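Reducing end xylose-releasing exo-oligoxylanase (Paenibacillus barengoltzii G22, PDB 5YXT) probably hydrolyses short xylo-oligosaccharides from the reducing end, releasing xylose, as a glycoside hydrolase family 8 enzyme of xylan degradation. Local coordinates at residues E33-E36 against Q37-G41; A220-A223 against S224-L228; C340-L343 against F344-P348. All coordinates share one frame; numbering follows the deposited sequence.

Contact 1 (E33-E36 against Q37-G41); sequences ETWE and QLFEG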
ATOM      1  N   GLU C  33       2.253 -24.794  21.964  1.00 21.41           N
ATOM      2  CA  GLU C  33       2.889 -25.810  21.123  1.00 24.08           C
ATOM      3  C   GLU C  33       4.332 -25.430  20.800  1.00 21.68           C
ATOM      4  O   GLU C  33       5.212 -26.296  20.727  1.00 20.71           O
ATOM      5  CB  GLU C  33       2.096 -26.016  19.829  1.00 26.12           C
ATOM      6  CG  GLU C  33       0.811 -26.813  19.983  1.00 30.16           C
ATOM      7  CD  GLU C  33      -0.096 -26.691  18.764  1.00 38.36           C
ATOM      8  OE1 GLU C  33       0.165 -25.808  17.915  1.00 36.05           O
ATOM      9  OE2 GLU C  33      -1.067 -27.481  18.652  1.00 43.60           O
ATOM     10  N   THR C  34       4.592 -24.134  20.604  1.00 18.98           N
ATOM     11  CA  THR C  34       5.951 -23.683  20.335  1.00 19.39           C
ATOM     12  C   THR C  34       6.850 -23.885  21.545  1.00 18.66           C
ATOM     13  O   THR C  34       7.978 -24.375  21.415  1.00 18.24           O
ATOM     14  CB  THR C  34       5.944 -22.215  19.927  1.00 19.15           C
ATOM     15  OG1 THR C  34       5.138 -22.061  18.758  1.00 21.05           O
ATOM     16  CG2 THR C  34       7.364 -21.743  19.637  1.00 20.77           C
ATOM     17  N   TRP C  35       6.385 -23.477  22.730  1.00 19.31           N
ATOM     18  CA  TRP C  35       7.141 -23.758  23.946  1.00 17.78           C
ATOM     19  C   TRP C  35       7.512 -25.236  24.026  1.00 16.73           C
ATOM     20  O   TRP C  35       8.677 -25.594  24.235  1.00 16.64           O
ATOM     21  CB  TRP C  35       6.348 -23.331  25.194  1.00 18.73           C
ATOM     22  CG  TRP C  35       7.071 -23.716  26.439  1.00 20.35           C
ATOM     23  CD1 TRP C  35       6.876 -24.840  27.181  1.00 23.49           C
ATOM     24  CD2 TRP C  35       8.160 -23.012  27.054  1.00 21.04           C
ATOM     25  NE1 TRP C  35       7.764 -24.876  28.230  1.00 23.41           N
ATOM     26  CE2 TRP C  35       8.562 -23.765  28.177  1.00 21.60           C
ATOM     27  CE3 TRP C  35       8.826 -21.815  26.770  1.00 20.43           C
ATOM     28  CZ2 TRP C  35       9.608 -23.362  29.018  1.00 23.40           C
ATOM     29  CZ3 TRP C  35       9.863 -21.407  27.611  1.00 19.77           C
ATOM     30  CH2 TRP C  35      10.244 -22.186  28.721  1.00 19.84           C
ATOM     31  N   GLU C  36       6.536 -26.117  23.829  1.00 19.75           N
ATOM     32  CA  GLU C  36       6.810 -27.540  24.014  1.00 24.22           C
ATOM     33  C   GLU C  36       7.844 -28.050  23.012  1.00 18.76           C
ATOM     34  O   GLU C  36       8.758 -28.790  23.387  1.00 19.29           O
ATOM     35  CB  GLU C  36       5.507 -28.327  23.947  1.00 23.34           C
ATOM     36  CG  GLU C  36       4.563 -27.921  25.090  1.00 30.77           C
ATOM     37  CD  GLU C  36       3.303 -28.757  25.198  1.00 37.31           C
ATOM     38  OE1 GLU C  36       2.207 -28.220  24.914  1.00 43.63           O
ATOM     39  OE2 GLU C  36       3.399 -29.934  25.606  1.00 46.48           O
ATOM     40  N   GLN C  37       7.749 -27.622  21.746  1.00 19.76           N
ATOM     41  CA  GLN C  37       8.713 -28.060  20.734  1.00 19.07           C
ATOM     42  C   GLN C  37      10.130 -27.608  21.064  1.00 17.32           C
ATOM     43  O   GLN C  37      11.099 -28.296  20.726  1.00 17.60           O
ATOM     44  CB  GLN C  37       8.315 -27.524  19.353  1.00 21.04           C
ATOM     45  CG  GLN C  37       7.039 -28.110  18.771  1.00 22.26           C
ATOM     46  CD  GLN C  37       6.880 -27.786  17.289  1.00 28.04           C
ATOM     47  OE1 GLN C  37       6.227 -26.812  16.916  1.00 30.18           O
ATOM     48  NE2 GLN C  37       7.471 -28.612  16.441  1.00 34.47           N
ATOM     49  N   LEU C  38      10.276 -26.452  21.699  1.00 15.68           N
ATOM     50  CA  LEU C  38      11.594 -25.877  21.941  1.00 14.18           C
ATOM     51  C   LEU C  38      12.191 -26.302  23.274  1.00 17.70           C
ATOM     52  O   LEU C  38      13.423 -26.441  23.382  1.00 16.46           O
ATOM     53  CB  LEU C  38      11.506 -24.344  21.890  1.00 14.90           C
ATOM     54  CG  LEU C  38      11.638 -23.676  20.515  1.00 18.55           C
ATOM     55  CD1 LEU C  38      10.771 -24.336  19.476  1.00 21.09           C
ATOM     56  CD2 LEU C  38      11.344 -22.170  20.582  1.00 18.23           C
ATOM     57  N   PHE C  39      11.351 -26.492  24.294  1.00 15.77           N
ATOM     58  CA  PHE C  39      11.828 -26.756  25.645  1.00 17.07           C
ATOM     59  C   PHE C  39      11.444 -28.124  26.187  1.00 19.55           C
ATOM     60  O   PHE C  39      12.047 -28.559  27.173  1.00 21.79           O
ATOM     61  CB  PHE C  39      11.317 -25.676  26.622  1.00 17.29           C
ATOM     62  CG  PHE C  39      12.013 -24.351  26.459  1.00 20.17           C
ATOM     63  CD1 PHE C  39      11.619 -23.464  25.467  1.00 18.20           C
ATOM     64  CD2 PHE C  39      13.092 -24.017  27.262  1.00 16.13           C
ATOM     65  CE1 PHE C  39      12.285 -22.257  25.283  1.00 19.28           C
ATOM     66  CE2 PHE C  39      13.759 -22.810  27.091  1.00 17.53           C
ATOM     67  CZ  PHE C  39      13.358 -21.929  26.099  1.00 18.10           C
ATOM     68  N   GLU C  40      10.467 -28.803  25.596  1.00 19.64           N
ATOM     69  CA  GLU C  40      10.044 -30.109  26.089  1.00 24.56           C
ATOM     70  C   GLU C  40       9.955 -31.157  24.980  1.00 28.75           C
ATOM     71  O   GLU C  40       9.413 -32.241  25.213  1.00 31.97           O
ATOM     72  CB  GLU C  40       8.698 -29.992  26.814  1.00 23.94           C
ATOM     73  CG  GLU C  40       8.774 -29.168  28.092  1.00 26.92           C
ATOM     74  CD  GLU C  40       7.443 -28.574  28.489  1.00 30.69           C
ATOM     75  OE1 GLU C  40       7.428 -27.683  29.367  1.00 33.28           O
ATOM     76  OE2 GLU C  40       6.409 -29.003  27.937  1.00 30.24           O
ATOM     77  N   GLY C  41      10.498 -30.879  23.804  1.00 26.51           N
ATOM     78  CA  GLY C  41      10.363 -31.742  22.641  1.00 30.97           C
ATOM     79  C   GLY C  41      11.557 -32.654  22.449  1.00 33.73           C
ATOM     80  O   GLY C  41      12.154 -33.143  23.415  1.00 33.62           O
TER
HETATM   81  O   HOH W   1       4.872 -24.517  17.032  1.00 27.15           O
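W35 and F39, one helical turn apart, lie almost flat on each other in an offset stack: the six-membered ring of W35 and the F39 ring have centroids 3.9 Å apart and planes at 6°. The closest approach is W35 CZ3 to F39 CD1 at 3.5 Å, and F39 CB also sits over the indole face as a CH-pi contact. With W35 CG anti to the backbone N (chi1 175°), the indole runs forward along the helix over the phenyl ring. The edge of the indole is held too: W35 NE1 donates to E40 OE1 at 3.0 Å, the oxygen lying nearly in the ring plane while the N-H comes from above the carboxylate plane. With W35 replaced by an alanine, F39 would probably lose its stacking partner and E40 OE1 the N-H that it accepts. Beyond the segments, W35 also stacks with Y81 and meets R83 in a cation-pi contact, and M77 and L363 cover F39. The solvent side is looser: the like-charged carboxylates of E36 and E40, both exposed, come near each other without bonding. At another side of the helix exposed Q37 reaches back toward buried T34, and a water donates to both T34 OG1 and Q37 OE1; T34 OG1 is also hydrogen-bonded to R30 O. In the backbone, F39 N bonds to W35 O at 2.8 Å in regular i/i+4 fashion. The arrangement is an i/i+4 aromatic stack with an i/i+5 indole-carboxylate bond, near the C-terminal end of helix 24-40.

Contact 2 (A220-A223 against S224-L228); sequences AAEA and SRQYL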
ATOM      1  N   ALA C 220      21.741   6.369  28.680  1.00 16.91           N
ATOM      2  CA  ALA C 220      22.004   5.315  27.699  1.00 16.52           C
ATOM      3  C   ALA C 220      20.766   5.003  26.872  1.00 14.35           C
ATOM      4  O   ALA C 220      20.870   4.685  25.682  1.00 16.16           O
ATOM      5  CB  ALA C 220      22.488   4.041  28.391  1.00 17.99           C
ATOM      6  N   ALA C 221      19.592   5.045  27.502  1.00 15.10           N
ATOM      7  CA  ALA C 221      18.343   4.832  26.777  1.00 16.22           C
ATOM      8  C   ALA C 221      18.169   5.869  25.673  1.00 17.76           C
ATOM      9  O   ALA C 221      17.920   5.524  24.516  1.00 16.28           O
ATOM     10  CB  ALA C 221      17.163   4.873  27.747  1.00 15.66           C
ATOM     11  N   GLU C 222      18.325   7.147  25.997  1.00 17.48           N
ATOM     12  CA  GLU C 222      18.152   8.153  24.953  1.00 21.67           C
ATOM     13  C   GLU C 222      19.307   8.120  23.950  1.00 19.81           C
ATOM     14  O   GLU C 222      19.090   8.299  22.744  1.00 21.29           O
ATOM     15  CB  GLU C 222      17.962   9.541  25.584  1.00 29.95           C
ATOM     16  CG  GLU C 222      17.973  10.754  24.615  1.00 32.95           C
ATOM     17  CD  GLU C 222      16.910  10.739  23.493  1.00 38.50           C
ATOM     18  OE1 GLU C 222      16.656  11.822  22.910  1.00 43.02           O
ATOM     19  OE2 GLU C 222      16.336   9.676  23.167  1.00 34.98           O
ATOM     20  N   ALA C 223      20.533   7.855  24.409  1.00 16.93           N
ATOM     21  CA  ALA C 223      21.655   7.780  23.473  1.00 17.52           C
ATOM     22  C   ALA C 223      21.478   6.645  22.471  1.00 15.04           C
ATOM     23  O   ALA C 223      21.825   6.788  21.298  1.00 14.96           O
ATOM     24  CB  ALA C 223      22.981   7.603  24.221  1.00 15.18           C
ATOM     25  N   SER C 224      20.994   5.491  22.927  1.00 13.65           N
ATOM     26  CA  SER C 224      20.825   4.372  22.017  1.00 14.46           C
ATOM     27  C   SER C 224      19.694   4.625  21.026  1.00 15.90           C
ATOM     28  O   SER C 224      19.776   4.190  19.872  1.00 15.59           O
ATOM     29  CB  SER C 224      20.566   3.083  22.811  1.00 14.16           C
ATOM     30  OG  SER C 224      21.790   2.480  23.205  1.00 16.19           O
ATOM     31  N   ARG C 225      18.625   5.301  21.453  1.00 14.90           N
ATOM     32  CA  ARG C 225      17.556   5.614  20.513  1.00 16.78           C
ATOM     33  C   ARG C 225      18.064   6.518  19.404  1.00 18.64           C
ATOM     34  O   ARG C 225      17.793   6.281  18.221  1.00 19.27           O
ATOM     35  CB  ARG C 225      16.381   6.259  21.237  1.00 17.35           C
ATOM     36  CG  ARG C 225      15.542   5.251  21.938  1.00 17.50           C
ATOM     37  CD  ARG C 225      14.274   5.849  22.507  1.00 20.97           C
ATOM     38  NE  ARG C 225      13.628   4.831  23.311  1.00 16.69           N
ATOM     39  CZ  ARG C 225      13.457   4.917  24.623  1.00 19.36           C
ATOM     40  NH1 ARG C 225      13.852   6.004  25.283  1.00 22.47           N
ATOM     41  NH2 ARG C 225      12.868   3.922  25.266  1.00 19.17           N
ATOM     42  N   GLN C 226      18.825   7.551  19.770  1.00 16.79           N
ATOM     43  CA  GLN C 226      19.393   8.443  18.762  1.00 19.43           C
ATOM     44  C   GLN C 226      20.396   7.711  17.881  1.00 20.05           C
ATOM     45  O   GLN C 226      20.481   7.970  16.672  1.00 17.26           O
ATOM     46  CB  GLN C 226      20.084   9.630  19.426  1.00 23.21           C
ATOM     47  CG  GLN C 226      19.217  10.509  20.279  1.00 26.80           C
ATOM     48  CD  GLN C 226      20.041  11.579  20.962  1.00 33.93           C
ATOM     49  OE1 GLN C 226      21.244  11.397  21.186  1.00 39.43           O
ATOM     50  NE2 GLN C 226      19.411  12.703  21.287  1.00 38.09           N
ATOM     51  N   TYR C 227      21.183   6.809  18.478  1.00 15.61           N
ATOM     52  CA  TYR C 227      22.219   6.122  17.715  1.00 14.75           C
ATOM     53  C   TYR C 227      21.615   5.295  16.590  1.00 16.15           C
ATOM     54  O   TYR C 227      22.156   5.248  15.481  1.00 16.74           O
ATOM     55  CB  TYR C 227      23.058   5.235  18.639  1.00 17.74           C
ATOM     56  CG  TYR C 227      24.003   4.352  17.855  1.00 16.74           C
ATOM     57  CD1 TYR C 227      25.157   4.884  17.301  1.00 15.85           C
ATOM     58  CD2 TYR C 227      23.723   3.006  17.640  1.00 13.29           C
ATOM     59  CE1 TYR C 227      26.009   4.116  16.574  1.00 17.68           C
ATOM     60  CE2 TYR C 227      24.589   2.212  16.902  1.00 16.07           C
ATOM     61  CZ  TYR C 227      25.730   2.785  16.374  1.00 17.86           C
ATOM     62  OH  TYR C 227      26.609   2.039  15.640  1.00 17.87           O
ATOM     63  N   LEU C 228      20.479   4.651  16.844  1.00 16.37           N
ATOM     64  CA  LEU C 228      19.883   3.827  15.804  1.00 15.34           C
ATOM     65  C   LEU C 228      19.484   4.645  14.582  1.00 18.48           C
ATOM     66  O   LEU C 228      19.426   4.083  13.478  1.00 16.53           O
ATOM     67  CB  LEU C 228      18.689   3.060  16.368  1.00 15.63           C
ATOM     68  CG  LEU C 228      19.073   2.005  17.409  1.00 15.93           C
ATOM     69  CD1 LEU C 228      17.820   1.369  18.003  1.00 18.84           C
ATOM     70  CD2 LEU C 228      19.982   0.943  16.777  1.00 17.14           C
TER
HETATM   71  O   HOH W   2      23.462   8.765  20.787  1.00 18.66           O
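E222, A223 and S224 bury the most surface in this piece of regular alpha-helix, part of helix 214-231 in the (alpha/alpha)6 barrel of glycoside hydrolase family 8, and their side chains and carbonyls meet residues three to four positions away along the helix. The E222 side chain leaves with CG anti to the backbone N and bends at chi2 (59°), which carries the carboxylate forward along the outside of the helix to Q226. E222 OE1 comes to 3.3 Å from Q226 NE2, the carboxylate and amide planes turned 46° against each other; E222 OE2 rests 3.9 Å from R225 CB. In the backbone, Q226 N donates to E222 O at 3.1 Å, nearly straight at 169°, and Q226 CG packs against the same carbonyl oxygen. S224 works on another side of the helix. Its CB lies 3.3 Å from A220 O, the oxygen that accepts S224 N, while S224 OG is hydrogen-bonded to H197, whose ring also stacks with Y227. R225 extends from CG to NE past A221 O, with R225 CG 3.5 Å from that oxygen. Its buried guanidinium is satisfied farther off by salt bridges to D272 and E203, tying this helix to helices 263-276 and 199-208, the second of which also receives the methyl groups of A220 and A221. A223, its methyl against L182, contributes mostly through its carbonyl. That oxygen accepts Y227 N at 2.9 Å and takes a second, shorter bond from a water, which sits 2.6 Å from A223 O and also donates weakly to Q226 OE1.

Contact 3 (C340-L343 against F344-P348); sequences CVDL and FWNTP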
ATOM      1  N   CYS C 340       3.593  -9.140   6.996  1.00 17.87           N
ATOM      2  CA  CYS C 340       4.730  -9.700   7.728  1.00 18.14           C
ATOM      3  C   CYS C 340       4.265 -10.647   8.827  1.00 17.15           C
ATOM      4  O   CYS C 340       4.871 -11.701   9.051  1.00 17.27           O
ATOM      5  CB  CYS C 340       5.590  -8.581   8.318  1.00 19.70           C
ATOM      6  SG  CYS C 340       6.635  -7.713   7.086  1.00 28.81           S
ATOM      7  N   VAL C 341       3.169 -10.303   9.500  1.00 16.18           N
ATOM      8  CA  VAL C 341       2.675 -11.139  10.585  1.00 17.35           C
ATOM      9  C   VAL C 341       2.040 -12.411  10.033  1.00 16.33           C
ATOM     10  O   VAL C 341       2.209 -13.491  10.606  1.00 17.17           O
ATOM     11  CB  VAL C 341       1.701 -10.334  11.468  1.00 18.31           C
ATOM     12  CG1 VAL C 341       0.999 -11.231  12.471  1.00 18.51           C
ATOM     13  CG2 VAL C 341       2.452  -9.248  12.199  1.00 18.35           C
ATOM     14  N   ASP C 342       1.311 -12.310   8.907  1.00 16.36           N
ATOM     15  CA  ASP C 342       0.688 -13.502   8.325  1.00 17.96           C
ATOM     16  C   ASP C 342       1.725 -14.490   7.810  1.00 19.58           C
ATOM     17  O   ASP C 342       1.538 -15.709   7.927  1.00 20.48           O
ATOM     18  CB  ASP C 342      -0.265 -13.148   7.185  1.00 21.35           C
ATOM     19  CG  ASP C 342      -1.196 -14.298   6.854  1.00 23.99           C
ATOM     20  OD1 ASP C 342      -1.982 -14.677   7.754  1.00 22.32           O
ATOM     21  OD2 ASP C 342      -1.126 -14.849   5.725  1.00 24.11           O
ATOM     22  N   LEU C 343       2.800 -13.996   7.202  1.00 16.42           N
ATOM     23  CA  LEU C 343       3.878 -14.898   6.821  1.00 19.22           C
ATOM     24  C   LEU C 343       4.418 -15.634   8.043  1.00 16.99           C
ATOM     25  O   LEU C 343       4.545 -16.861   8.038  1.00 15.35           O
ATOM     26  CB  LEU C 343       4.988 -14.123   6.114  1.00 17.75           C
ATOM     27  CG  LEU C 343       6.239 -14.893   5.697  1.00 21.70           C
ATOM     28  CD1 LEU C 343       5.941 -15.892   4.599  1.00 25.64           C
ATOM     29  CD2 LEU C 343       7.299 -13.881   5.232  1.00 31.73           C
ATOM     30  N   PHE C 344       4.696 -14.899   9.118  1.00 14.95           N
ATOM     31  CA  PHE C 344       5.204 -15.537  10.329  1.00 14.96           C
ATOM     32  C   PHE C 344       4.202 -16.532  10.900  1.00 17.06           C
ATOM     33  O   PHE C 344       4.580 -17.633  11.324  1.00 18.27           O
ATOM     34  CB  PHE C 344       5.548 -14.471  11.369  1.00 15.67           C
ATOM     35  CG  PHE C 344       5.826 -15.031  12.730  1.00 18.83           C
ATOM     36  CD1 PHE C 344       6.961 -15.805  12.956  1.00 17.92           C
ATOM     37  CD2 PHE C 344       4.951 -14.793  13.782  1.00 16.93           C
ATOM     38  CE1 PHE C 344       7.221 -16.337  14.233  1.00 21.87           C
ATOM     39  CE2 PHE C 344       5.201 -15.318  15.059  1.00 18.96           C
ATOM     40  CZ  PHE C 344       6.329 -16.093  15.278  1.00 19.94           C
ATOM     41  N   TRP C 345       2.918 -16.157  10.937  1.00 16.15           N
ATOM     42  CA  TRP C 345       1.909 -17.065  11.474  1.00 19.66           C
ATOM     43  C   TRP C 345       1.903 -18.382  10.705  1.00 19.62           C
ATOM     44  O   TRP C 345       1.701 -19.454  11.294  1.00 19.80           O
ATOM     45  CB  TRP C 345       0.521 -16.407  11.437  1.00 17.99           C
ATOM     46  CG  TRP C 345      -0.583 -17.303  11.927  1.00 20.28           C
ATOM     47  CD1 TRP C 345      -1.484 -17.989  11.160  1.00 23.19           C
ATOM     48  CD2 TRP C 345      -0.908 -17.605  13.289  1.00 21.64           C
ATOM     49  NE1 TRP C 345      -2.331 -18.711  11.960  1.00 22.91           N
ATOM     50  CE2 TRP C 345      -2.006 -18.489  13.270  1.00 22.44           C
ATOM     51  CE3 TRP C 345      -0.373 -17.221  14.522  1.00 21.56           C
ATOM     52  CZ2 TRP C 345      -2.573 -18.997  14.431  1.00 24.68           C
ATOM     53  CZ3 TRP C 345      -0.938 -17.730  15.678  1.00 22.56           C
ATOM     54  CH2 TRP C 345      -2.029 -18.604  15.624  1.00 25.60           C
ATOM     55  N   ASN C 346       2.148 -18.326   9.398  1.00 18.51           N
ATOM     56  CA  ASN C 346       2.121 -19.518   8.559  1.00 20.72           C
ATOM     57  C   ASN C 346       3.498 -20.156   8.377  1.00 22.55           C
ATOM     58  O   ASN C 346       3.694 -20.927   7.432  1.00 23.27           O
ATOM     59  CB  ASN C 346       1.479 -19.188   7.213  1.00 21.27           C
ATOM     60  CG  ASN C 346      -0.011 -18.942   7.349  1.00 22.62           C
ATOM     61  OD1 ASN C 346      -0.790 -19.883   7.460  1.00 29.21           O
ATOM     62  ND2 ASN C 346      -0.409 -17.675   7.388  1.00 21.30           N
ATOM     63  N   THR C 347       4.435 -19.879   9.284  1.00 20.40           N
ATOM     64  CA  THR C 347       5.794 -20.416   9.212  1.00 19.81           C
ATOM     65  C   THR C 347       6.016 -21.308  10.418  1.00 20.77           C
ATOM     66  O   THR C 347       5.860 -20.834  11.554  1.00 19.81           O
ATOM     67  CB  THR C 347       6.829 -19.297   9.184  1.00 16.47           C
ATOM     68  OG1 THR C 347       6.622 -18.487   8.029  1.00 20.26           O
ATOM     69  CG2 THR C 347       8.272 -19.869   9.137  1.00 19.22           C
ATOM     70  N   PRO C 348       6.344 -22.585  10.233  1.00 19.90           N
ATOM     71  CA  PRO C 348       6.589 -23.468  11.378  1.00 21.31           C
ATOM     72  C   PRO C 348       7.976 -23.228  11.956  1.00 21.17           C
ATOM     73  O   PRO C 348       8.870 -22.713  11.282  1.00 20.38           O
ATOM     74  CB  PRO C 348       6.483 -24.867  10.765  1.00 23.77           C
ATOM     75  CG  PRO C 348       6.981 -24.663   9.340  1.00 23.99           C
ATOM     76  CD  PRO C 348       6.501 -23.283   8.941  1.00 18.33           C
TER
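D342 O is gripped twice by N346, by the side-chain ND2 at 2.8 Å and by the backbone N at 3.1 Å, the two donors arriving from opposite faces of the carbonyl plane. One residue on, T347 OG1 donates to L343 O at 2.6 Å from above that carbonyl's plane; N346 N adds only a weak bond to the same oxygen. N346 CG lies beside its own backbone N (chi1 -71°), which folds the amide back over the last helical turn. T347 N closes a further turn onto F344 O. In the next shell, D342 OD1 is bonded to Y22 and D342 OD2 to H4 of the second subunit, which also packs on L343 and N346. W345 meets R30 in a cation-pi contact and touches L17, while F344 is buried among A323, A326, L366 and L369 of helices 318-327 and 355-369. N346 is the first residue to leave helical torsions. Side-chain donors of N346 and T347 answering the last carbonyls are characteristic of a C-terminal helix end, here that of helix 335-345 beside a second subunit.

How the contacts relate
Along the chain the contacts come in series: contact 1 in helix 24-40, contact 2 in helix 214-231, contact 3 at the end of helix 335-345. Contacts 1 and 2 lie on opposite sides of the chain's centre, their own centres about 35 Å apart; contact 3 is about 18 Å from contact 1 and about 30 Å from contact 2, centre to centre. Contacts 1 and 3 do not touch, their nearest atoms being about 6 Å apart, but helix 355-369 packs against both, and R30 of helix 24-40 bonds to W345 O. The first and last parts of the chain are thus joined, and of the three only contact 3 meets another subunit.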